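Local coordinates for anthranilate synthase component I (PDB 5KCK), which is an enzyme subunit whose fold packs helices against large antiparallel beta sheets, at residues D100-Y105 with T361-T366; S259-S262 with I267-T270; V261-G266 with M355-A360; M305-G310 with S342-R347. One frame throughout, in Å; residues are numbered along the deposited sequence.

Contact 1: D100-Y105 with T361-T366; sequences DMISLY and TLPAGT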
loop_
_atom_site.group_PDB
_atom_site.type_symbol
_atom_site.label_atom_id
_atom_site.label_comp_id
_atom_site.label_asym_id
_atom_site.label_seq_id
_atom_site.Cartn_x
_atom_site.Cartn_y
_atom_site.Cartn_z
ATOM N N ASP A 100 14.523 23.716 -22.545
ATOM C CA ASP A 100 15.390 24.612 -23.294
ATOM C C ASP A 100 16.851 24.531 -22.879
ATOM O O ASP A 100 17.701 25.115 -23.560
ATOM C CB ASP A 100 14.855 26.030 -23.157
ATOM C CG ASP A 100 13.409 26.130 -23.608
ATOM O OD1 ASP A 100 13.189 26.300 -24.820
ATOM O OD2 ASP A 100 12.497 25.989 -22.761
HETATM N N MSE A 101 17.171 23.812 -21.812
HETATM C CA MSE A 101 18.561 23.595 -21.456
HETATM C C MSE A 101 19.346 22.943 -22.601
HETATM O O MSE A 101 20.528 23.224 -22.782
HETATM C CB MSE A 101 18.648 22.747 -20.194
HETATM C CG MSE A 101 18.314 23.536 -18.941
HETATM SE SE MSE A 101 19.714 24.830 -18.473
HETATM C CE MSE A 101 21.193 23.561 -18.298
ATOM N N ILE A 102 18.683 22.090 -23.386
ATOM C CA ILE A 102 19.371 21.410 -24.480
ATOM C C ILE A 102 19.902 22.405 -25.511
ATOM O O ILE A 102 20.822 22.077 -26.268
ATOM C CB ILE A 102 18.443 20.356 -25.136
ATOM C CG1 ILE A 102 19.253 19.388 -26.011
ATOM C CG2 ILE A 102 17.373 21.024 -25.988
ATOM C CD1 ILE A 102 20.355 18.657 -25.265
ATOM N N SER A 103 19.365 23.630 -25.540
ATOM C CA SER A 103 19.887 24.651 -26.445
ATOM C C SER A 103 21.333 25.014 -26.131
ATOM O O SER A 103 22.022 25.556 -27.002
ATOM C CB SER A 103 19.017 25.910 -26.397
ATOM O OG SER A 103 19.135 26.564 -25.144
ATOM N N LEU A 104 21.808 24.732 -24.911
ATOM C CA LEU A 104 23.214 24.935 -24.587
ATOM C C LEU A 104 24.120 23.934 -25.284
ATOM O O LEU A 104 25.324 24.183 -25.399
ATOM C CB LEU A 104 23.448 24.832 -23.079
ATOM C CG LEU A 104 22.762 25.848 -22.174
ATOM C CD1 LEU A 104 23.345 25.752 -20.775
ATOM C CD2 LEU A 104 22.909 27.249 -22.732
ATOM N N TYR A 105 23.576 22.810 -25.745
ATOM C CA TYR A 105 24.397 21.744 -26.289
ATOM C C TYR A 105 24.001 21.342 -27.698
ATOM O O TYR A 105 24.758 20.611 -28.346
ATOM C CB TYR A 105 24.361 20.520 -25.354
ATOM C CG TYR A 105 24.627 20.901 -23.905
ATOM C CD1 TYR A 105 25.923 21.134 -23.449
ATOM C CD2 TYR A 105 23.579 21.058 -23.003
ATOM C CE1 TYR A 105 26.169 21.506 -22.131
ATOM C CE2 TYR A 105 23.810 21.420 -21.685
ATOM C CZ TYR A 105 25.107 21.645 -21.251
ATOM O OH TYR A 105 25.336 22.013 -19.938
ATOM N N THR A 361 20.075 12.074 -23.051
ATOM C CA THR A 361 18.667 11.725 -23.191
ATOM C C THR A 361 17.721 12.916 -23.287
ATOM O O THR A 361 16.584 12.735 -23.735
ATOM C CB THR A 361 18.205 10.857 -22.003
ATOM O OG1 THR A 361 18.496 11.533 -20.773
ATOM C CG2 THR A 361 18.908 9.511 -22.005
ATOM N N LEU A 362 18.137 14.107 -22.874
ATOM C CA LEU A 362 17.222 15.244 -22.807
ATOM C C LEU A 362 17.133 15.925 -24.168
ATOM O O LEU A 362 18.164 16.282 -24.742
ATOM C CB LEU A 362 17.703 16.246 -21.760
ATOM C CG LEU A 362 16.923 17.547 -21.586
ATOM C CD1 LEU A 362 15.657 17.288 -20.823
ATOM C CD2 LEU A 362 17.781 18.582 -20.879
ATOM N N PRO A 363 15.928 16.148 -24.704
ATOM C CA PRO A 363 14.651 15.719 -24.127
ATOM C C PRO A 363 14.214 14.395 -24.720
ATOM O O PRO A 363 14.713 13.995 -25.777
ATOM C CB PRO A 363 13.697 16.833 -24.543
ATOM C CG PRO A 363 14.212 17.208 -25.911
ATOM C CD PRO A 363 15.721 17.026 -25.871
ATOM N N ALA A 364 13.283 13.730 -24.046
ATOM C CA ALA A 364 12.823 12.421 -24.489
ATOM C C ALA A 364 12.276 12.458 -25.915
ATOM O O ALA A 364 11.654 13.436 -26.340
ATOM C CB ALA A 364 11.750 11.915 -23.533
ATOM N N GLY A 365 12.510 11.371 -26.655
ATOM C CA GLY A 365 11.972 11.268 -28.005
ATOM C C GLY A 365 10.468 11.469 -28.074
ATOM O O GLY A 365 9.962 12.040 -29.040
ATOM N N THR A 366 9.738 11.027 -27.049
ATOM C CA THR A 366 8.283 11.148 -27.041
ATOM C C THR A 366 7.784 12.583 -26.870
ATOM O O THR A 366 6.584 12.816 -27.017
ATOM C CB THR A 366 7.681 10.274 -25.932
ATOM O OG1 THR A 366 8.377 10.512 -24.707
ATOM C CG2 THR A 366 7.794 8.815 -26.286
#
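Ile-102 presses its side chain against the backbone between Leu-362 and Pro-363, an example of a branched apolar residue packing on a peptide link. The closest approach is apolar carbon to carbonyl oxygen: CD1 of Ile-102 lies 3.3 Å from O of Leu-362, and CG1 of Ile-102 is 3.5 Å from the same oxygen. With CG1 anti to the backbone N (chi1 -165°), the longer branch extends to the loop.

Apolar packing flanks this approach. CG1 of Ile-102 also meets the proline ring, at 4.3 Å from CD of Pro-363, while CB of Met-101, a selenomethionine, touches CD2 of Leu-362. The rest of the Met-101 side chain turns to Pro-70 and Leu-71 of helix 70-78. The peptide bond before Pro-363 is cis, which makes a sharp bend where the loop meets Ile-102.

Hydrogen bonds lie within residues 100-105 or run from either segment to the surrounding chain. The carbonyl O of Asp-100 accepts twice from Ser-103, from N at 3.0 Å and from OG at 2.6 Å, the hydroxyl approaching with a C=O...donor angle of 170°. The Asp-100 carboxylate is fixed in turn by Tyr-380 OH on OD1 and the Gly-388 amide on OD2. On the facing loop, Lys-372 NZ binds the carbonyl O of Pro-363.

The whole is a buried junction of a 3-10 turn with a cis-proline loop, joining the N-terminal region of the enzyme to the part that follows helix 354-361.

Contact 2: S259-S262 with I267-T270; sequences SLVS and IVTT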
loop_
_atom_site.group_PDB
_atom_site.type_symbol
_atom_site.label_atom_id
_atom_site.label_comp_id
_atom_site.label_asym_id
_atom_site.label_seq_id
_atom_site.Cartn_x
_atom_site.Cartn_y
_atom_site.Cartn_z
ATOM N N SER A 259 9.680 7.854 -16.894
ATOM C CA SER A 259 11.050 8.186 -16.542
ATOM C C SER A 259 11.803 8.684 -17.768
ATOM O O SER A 259 11.632 8.159 -18.869
ATOM C CB SER A 259 11.754 6.960 -15.965
ATOM O OG SER A 259 13.134 7.231 -15.779
ATOM N N LEU A 260 12.627 9.718 -17.584
ATOM C CA LEU A 260 13.543 10.092 -18.657
ATOM C C LEU A 260 14.799 9.232 -18.616
ATOM O O LEU A 260 15.171 8.618 -19.617
ATOM C CB LEU A 260 13.925 11.574 -18.564
ATOM C CG LEU A 260 15.021 12.023 -19.551
ATOM C CD1 LEU A 260 14.471 12.221 -20.973
ATOM C CD2 LEU A 260 15.751 13.281 -19.083
ATOM N N VAL A 261 15.455 9.172 -17.459
ATOM C CA VAL A 261 16.709 8.448 -17.309
ATOM C C VAL A 261 17.015 8.349 -15.826
ATOM O O VAL A 261 16.663 9.243 -15.047
ATOM C CB VAL A 261 17.859 9.145 -18.064
ATOM C CG1 VAL A 261 18.250 10.447 -17.363
ATOM C CG2 VAL A 261 19.057 8.216 -18.209
ATOM N N SER A 262 17.652 7.260 -15.422
ATOM C CA SER A 262 18.154 7.137 -14.070
ATOM C C SER A 262 19.572 6.586 -14.109
ATOM O O SER A 262 19.973 5.890 -15.048
ATOM C CB SER A 262 17.265 6.243 -13.217
ATOM O OG SER A 262 17.398 4.889 -13.599
ATOM N N ILE A 267 25.098 2.284 -13.257
ATOM C CA ILE A 267 24.224 1.739 -14.291
ATOM C C ILE A 267 23.262 2.835 -14.752
ATOM O O ILE A 267 22.586 3.469 -13.928
ATOM C CB ILE A 267 23.451 0.515 -13.767
ATOM C CG1 ILE A 267 24.404 -0.480 -13.091
ATOM C CG2 ILE A 267 22.639 -0.145 -14.881
ATOM C CD1 ILE A 267 25.550 -0.954 -13.977
ATOM N N VAL A 268 23.201 3.059 -16.064
ATOM C CA VAL A 268 22.233 3.968 -16.683
ATOM C C VAL A 268 21.047 3.154 -17.183
ATOM O O VAL A 268 21.225 2.132 -17.860
ATOM C CB VAL A 268 22.874 4.760 -17.834
ATOM C CG1 VAL A 268 21.920 5.825 -18.352
ATOM C CG2 VAL A 268 24.164 5.381 -17.372
ATOM N N THR A 269 19.837 3.606 -16.866
ATOM C CA THR A 269 18.617 2.895 -17.234
ATOM C C THR A 269 17.642 3.844 -17.917
ATOM O O THR A 269 17.440 4.968 -17.454
ATOM C CB THR A 269 17.936 2.276 -15.999
ATOM O OG1 THR A 269 18.830 1.353 -15.365
ATOM C CG2 THR A 269 16.638 1.558 -16.382
ATOM N N THR A 270 17.034 3.393 -19.015
ATOM C CA THR A 270 15.863 4.049 -19.571
ATOM C C THR A 270 14.713 3.057 -19.613
ATOM O O THR A 270 14.909 1.838 -19.588
ATOM C CB THR A 270 16.095 4.614 -20.986
ATOM O OG1 THR A 270 16.423 3.550 -21.889
ATOM C CG2 THR A 270 17.201 5.658 -20.996
HETATM O O HOH W 1 14.854 5.116 -16.454
HETATM O O HOH W 2 19.812 2.805 -13.333
#
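Ser-262 turns its OG to Thr-269 through a chi1 of 72°, which sets the hydroxyl between its own backbone N and carbonyl carbon, 3.6 Å from CB of Thr-269. On the partner, a chi1 of -60° brings OG1 beside the backbone N, where it meets Lys-345 NZ of the next strand. This is a beta hairpin, its two strands running antiparallel at 170°. Ser-262 and Thr-269 form a hydrogen-bonded pair: N of Ser-262 donates to O of Thr-269 over 3.1 Å, and N of Thr-269 returns the bond to O of Ser-262 over 2.9 Å. On its other side, strand 259-264 pairs with strand 403-407, where Leu-260 and Val-261 both face Leu-405, a classic beta bulge.

The valines lie on the sheet face turned to helix 354-361. CG2 of Val-261 reaches CG1 of Val-268 at 3.7 Å, the two side chains crossing at a slant. On the serine and threonine face, a water links OG of Ser-262, OG1 of Thr-269 and the carbonyl O of Ile-267. A second water bridges the strands where the ladder stops: it donates to O of Thr-269 at 2.8 Å and also bonds OG of Ser-259.

Contact 3: V261-G266 with M355-A360; sequences VSVKNG and MDALKA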
loop_
_atom_site.group_PDB
_atom_site.type_symbol
_atom_site.label_atom_id
_atom_site.label_comp_id
_atom_site.label_asym_id
_atom_site.label_seq_id
_atom_site.Cartn_x
_atom_site.Cartn_y
_atom_site.Cartn_z
ATOM N N VAL A 261 15.455 9.172 -17.459
ATOM C CA VAL A 261 16.709 8.448 -17.309
ATOM C C VAL A 261 17.015 8.349 -15.826
ATOM O O VAL A 261 16.663 9.243 -15.047
ATOM C CB VAL A 261 17.859 9.145 -18.064
ATOM C CG1 VAL A 261 18.250 10.447 -17.363
ATOM C CG2 VAL A 261 19.057 8.216 -18.209
ATOM N N SER A 262 17.652 7.260 -15.422
ATOM C CA SER A 262 18.154 7.137 -14.070
ATOM C C SER A 262 19.572 6.586 -14.109
ATOM O O SER A 262 19.973 5.890 -15.048
ATOM C CB SER A 262 17.265 6.243 -13.217
ATOM O OG SER A 262 17.398 4.889 -13.599
ATOM N N VAL A 263 20.335 6.923 -13.081
ATOM C CA VAL A 263 21.674 6.395 -12.890
ATOM C C VAL A 263 21.744 5.848 -11.480
ATOM O O VAL A 263 21.418 6.557 -10.522
ATOM C CB VAL A 263 22.754 7.464 -13.104
ATOM C CG1 VAL A 263 24.139 6.834 -12.984
ATOM C CG2 VAL A 263 22.548 8.153 -14.428
ATOM N N LYS A 264 22.174 4.593 -11.355
ATOM C CA LYS A 264 22.185 3.909 -10.066
ATOM C C LYS A 264 23.400 2.992 -10.029
ATOM O O LYS A 264 23.486 2.045 -10.818
ATOM C CB LYS A 264 20.890 3.129 -9.863
ATOM C CG LYS A 264 20.950 2.089 -8.760
ATOM C CD LYS A 264 20.520 2.653 -7.425
ATOM C CE LYS A 264 20.299 1.532 -6.419
ATOM N NZ LYS A 264 19.395 0.469 -6.958
ATOM N N ASN A 265 24.338 3.298 -9.133
ATOM C CA ASN A 265 25.588 2.550 -8.972
ATOM C C ASN A 265 26.277 2.309 -10.315
ATOM O O ASN A 265 26.652 1.187 -10.654
ATOM C CB ASN A 265 25.344 1.231 -8.242
ATOM C CG ASN A 265 24.869 1.438 -6.807
ATOM O OD1 ASN A 265 25.183 2.449 -6.172
ATOM N ND2 ASN A 265 24.107 0.481 -6.292
ATOM N N GLY A 266 26.443 3.382 -11.085
ATOM C CA GLY A 266 27.129 3.312 -12.355
ATOM C C GLY A 266 26.336 2.715 -13.498
ATOM O O GLY A 266 26.863 2.634 -14.616
HETATM N N MSE A 355 25.480 13.549 -15.302
HETATM C CA MSE A 355 25.248 14.686 -16.207
HETATM C C MSE A 355 25.317 14.262 -17.671
HETATM O O MSE A 355 24.538 14.732 -18.496
HETATM C CB MSE A 355 26.255 15.807 -15.945
HETATM C CG MSE A 355 26.238 16.295 -14.511
HETATM SE SE MSE A 355 24.547 17.147 -14.004
HETATM C CE MSE A 355 23.465 15.580 -13.475
ATOM N N ASP A 356 26.261 13.374 -17.984
ATOM C CA ASP A 356 26.342 12.839 -19.338
ATOM C C ASP A 356 25.121 11.993 -19.671
ATOM O O ASP A 356 24.651 12.017 -20.811
ATOM C CB ASP A 356 27.639 12.050 -19.497
ATOM C CG ASP A 356 28.865 12.891 -19.139
ATOM O OD1 ASP A 356 29.169 13.828 -19.911
ATOM O OD2 ASP A 356 29.500 12.638 -18.085
ATOM N N ALA A 357 24.570 11.279 -18.685
ATOM C CA ALA A 357 23.323 10.555 -18.908
ATOM C C ALA A 357 22.189 11.522 -19.200
ATOM O O ALA A 357 21.341 11.261 -20.064
ATOM C CB ALA A 357 22.986 9.690 -17.693
ATOM N N LEU A 358 22.163 12.651 -18.487
ATOM C CA LEU A 358 21.125 13.648 -18.708
ATOM C C LEU A 358 21.267 14.274 -20.086
ATOM O O LEU A 358 20.291 14.382 -20.833
ATOM C CB LEU A 358 21.193 14.714 -17.613
ATOM C CG LEU A 358 20.373 15.976 -17.847
ATOM C CD1 LEU A 358 18.929 15.595 -18.023
ATOM C CD2 LEU A 358 20.533 16.916 -16.675
ATOM N N LYS A 359 22.485 14.680 -20.447
ATOM C CA LYS A 359 22.686 15.292 -21.750
ATOM C C LYS A 359 22.446 14.303 -22.882
ATOM O O LYS A 359 22.046 14.709 -23.976
ATOM C CB LYS A 359 24.089 15.890 -21.834
ATOM C CG LYS A 359 24.263 17.081 -20.910
ATOM C CD LYS A 359 25.459 17.919 -21.279
ATOM C CE LYS A 359 26.732 17.335 -20.729
ATOM N NZ LYS A 359 27.890 18.161 -21.154
ATOM N N ALA A 360 22.654 13.008 -22.638
ATOM C CA ALA A 360 22.455 12.022 -23.695
ATOM C C ALA A 360 20.983 11.759 -23.987
ATOM O O ALA A 360 20.674 11.264 -25.072
ATOM C CB ALA A 360 23.132 10.700 -23.334
#
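Ala-357 sets its single methyl group against two valines of the strand, a compact case of a helix lying on a sheet through an alanine. CB of Ala-357 is 3.6 Å from CG2 of Val-263 and 4.2 Å from CG2 of Val-261. Val-263 has CG1 anti to its backbone N (chi1 -176°), which leaves CG2, the branch beside that N, to do the touching. The other methyl of Val-261 meets the helix backbone instead, CG1 standing 4.2 Å from O of Ala-357.

The next shell surrounds these groups. Thr-361 OG1, one turn further along, bonds to the carbonyl O of Ala-357, and the Ala-357 methyl also packs on Val-268 of the neighbouring strand and on Ile-317. Val-263 is set by its strand, which pairs it through the backbone with Met-403. At the start of the helix, Thr-353 is tied in two ways, its OG1 to N of Met-355 and its N to OD2 of Asp-356.

Across the interface itself only carbon packing and a loose carbon-to-oxygen approach operate. Such a contact depends on shape more than on direction: the short alanine allows the helix backbone close to the strand, while the hydrogen bonds around it run along the helix or between strands, not across the interface.

Contact 4: M305-G310 with S342-R347; sequences MLVDLG and SVVKGR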
loop_
_atom_site.group_PDB
_atom_site.type_symbol
_atom_site.label_atom_id
_atom_site.label_comp_id
_atom_site.label_asym_id
_atom_site.label_seq_id
_atom_site.Cartn_x
_atom_site.Cartn_y
_atom_site.Cartn_z
HETATM N N MSE A 305 11.069 1.936 -31.933
HETATM C CA MSE A 305 11.822 3.139 -32.259
HETATM C C MSE A 305 12.345 3.801 -30.987
HETATM O O MSE A 305 13.469 4.304 -30.952
HETATM C CB MSE A 305 10.943 4.109 -33.047
HETATM C CG MSE A 305 11.652 4.880 -34.145
HETATM SE SE MSE A 305 10.535 5.076 -35.748
HETATM C CE MSE A 305 10.669 3.264 -36.468
ATOM N N LEU A 306 11.525 3.785 -29.936
ATOM C CA LEU A 306 11.951 4.369 -28.668
ATOM C C LEU A 306 12.969 3.479 -27.969
ATOM O O LEU A 306 13.884 3.979 -27.309
ATOM C CB LEU A 306 10.746 4.612 -27.762
ATOM C CG LEU A 306 10.821 5.912 -26.973
ATOM C CD1 LEU A 306 10.612 7.107 -27.892
ATOM C CD2 LEU A 306 9.807 5.898 -25.852
ATOM N N VAL A 307 12.821 2.157 -28.089
ATOM C CA VAL A 307 13.823 1.255 -27.529
ATOM C C VAL A 307 15.169 1.494 -28.195
ATOM O O VAL A 307 16.201 1.617 -27.526
ATOM C CB VAL A 307 13.374 -0.210 -27.672
ATOM C CG1 VAL A 307 14.456 -1.153 -27.152
ATOM C CG2 VAL A 307 12.062 -0.436 -26.931
ATOM N N ASP A 308 15.174 1.592 -29.524
ATOM C CA ASP A 308 16.424 1.805 -30.241
ATOM C C ASP A 308 17.028 3.169 -29.934
ATOM O O ASP A 308 18.255 3.310 -29.916
ATOM C CB ASP A 308 16.197 1.632 -31.740
ATOM C CG ASP A 308 15.967 0.177 -32.124
ATOM O OD1 ASP A 308 16.413 -0.718 -31.367
ATOM O OD2 ASP A 308 15.347 -0.070 -33.180
ATOM N N LEU A 309 16.195 4.178 -29.685
ATOM C CA LEU A 309 16.731 5.460 -29.253
ATOM C C LEU A 309 17.433 5.317 -27.911
ATOM O O LEU A 309 18.506 5.896 -27.696
ATOM C CB LEU A 309 15.615 6.505 -29.179
ATOM C CG LEU A 309 16.072 7.964 -29.045
ATOM C CD1 LEU A 309 16.714 8.451 -30.342
ATOM C CD2 LEU A 309 14.922 8.887 -28.623
ATOM N N GLY A 310 16.856 4.523 -27.004
ATOM C CA GLY A 310 17.480 4.317 -25.707
ATOM C C GLY A 310 18.764 3.510 -25.794
ATOM O O GLY A 310 19.738 3.805 -25.094
ATOM N N SER A 342 9.502 -1.308 -21.994
ATOM C CA SER A 342 10.795 -1.971 -22.094
ATOM C C SER A 342 11.781 -1.328 -21.126
ATOM O O SER A 342 11.573 -0.208 -20.643
ATOM C CB SER A 342 11.359 -1.911 -23.519
ATOM O OG SER A 342 10.516 -2.560 -24.451
ATOM N N VAL A 343 12.880 -2.039 -20.876
ATOM C CA VAL A 343 13.961 -1.567 -20.015
ATOM C C VAL A 343 15.283 -1.712 -20.766
ATOM O O VAL A 343 15.594 -2.788 -21.293
ATOM C CB VAL A 343 13.999 -2.339 -18.678
ATOM C CG1 VAL A 343 15.157 -1.873 -17.806
ATOM C CG2 VAL A 343 12.671 -2.176 -17.929
ATOM N N VAL A 344 16.049 -0.625 -20.825
ATOM C CA VAL A 344 17.379 -0.609 -21.425
ATOM C C VAL A 344 18.370 -0.165 -20.359
ATOM O O VAL A 344 18.116 0.811 -19.642
ATOM C CB VAL A 344 17.446 0.326 -22.645
ATOM C CG1 VAL A 344 18.779 0.129 -23.391
ATOM C CG2 VAL A 344 16.253 0.096 -23.565
ATOM N N LYS A 345 19.493 -0.877 -20.258
ATOM C CA LYS A 345 20.509 -0.597 -19.252
ATOM C C LYS A 345 21.895 -0.671 -19.875
ATOM O O LYS A 345 22.133 -1.441 -20.813
ATOM C CB LYS A 345 20.443 -1.586 -18.076
ATOM C CG LYS A 345 19.210 -1.450 -17.203
ATOM C CD LYS A 345 19.113 -2.597 -16.200
ATOM C CE LYS A 345 17.995 -2.356 -15.198
ATOM N NZ LYS A 345 18.207 -1.057 -14.461
ATOM N N GLY A 346 22.815 0.118 -19.321
ATOM C CA GLY A 346 24.219 0.016 -19.680
ATOM C C GLY A 346 25.115 0.468 -18.545
ATOM O O GLY A 346 24.671 1.128 -17.600
ATOM N N ARG A 347 26.397 0.124 -18.661
ATOM C CA ARG A 347 27.398 0.485 -17.659
ATOM C C ARG A 347 28.088 1.788 -18.067
ATOM O O ARG A 347 28.863 1.818 -19.025
ATOM C CB ARG A 347 28.406 -0.646 -17.488
ATOM C CG ARG A 347 29.394 -0.432 -16.353
ATOM C CD ARG A 347 30.302 -1.647 -16.184
ATOM N NE ARG A 347 29.524 -2.880 -16.050
ATOM C CZ ARG A 347 28.964 -3.296 -14.914
ATOM N NH1 ARG A 347 29.093 -2.576 -13.806
ATOM N NH2 ARG A 347 28.269 -4.429 -14.886
#
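Val-307 and Val-344 meet methyl to methyl where a helix lies along a strand. Followed outward from CB, Val-307 divides its contacts between two strand residues. A chi1 of 177° places CG1 anti to the backbone N, and this branch faces CG2 of Val-344 at 4.2 Å. The second branch, CG2, is beside the backbone N and reaches the serine two residues earlier in the strand: it lies 3.6 Å from OG of Ser-342 and 3.8 Å from CB of Ser-342. CB itself serves as the fork, set back behind its two methyls.

The Ser-342 hydroxyl is polar yet buried, and its needs are met elsewhere. It is hydrogen-bonded to His-303 NE2, one turn earlier in the same helix as Val-307, and to the backbone N of Met-329 in the adjoining strand 324-333. CG2 of Val-307 therefore only packs against a hydroxyl whose polar partners lie elsewhere.

One turn after Val-307, Gly-310 offers bare backbone. CG1 of Val-344 fits against it, 4.1 Å from C of Gly-310, and the same valine goes on to touch Arg-311 and Ile-314. With no side chain intervening, the CA atoms of Gly-310 and Val-344 come within 6.5 Å.

Helix and strand run almost parallel, at 12°, and the axes of segments 305-310 and 342-347 approach to 8.9 Å. This is helix-on-sheet packing, with helix 297-316 covering strand 338-347, next to the outermost strand 324-333 of the large antiparallel sheet.

From the N terminus, residues 100-105 open contact 1, whose loop closes only at 361-366 and holds the other three contacts nested inside it. Contact 2 closes a short hairpin at 267-270. Contact 3 starts from the same strand, 259-264, but closes much later, at helix 354-361; contact 4, between 305-310 and 342-347, nests within that loop and lies in series after contact 2. Strand 267-270 stands between 259-264 and 338-347 in the large sheet; contact 2 pairs two strands within that sheet, while contacts 3 and 4 lay helices 354-361 and 297-316 on it. Contact 1 then joins the loop after helix 354-361 to the N-terminal region.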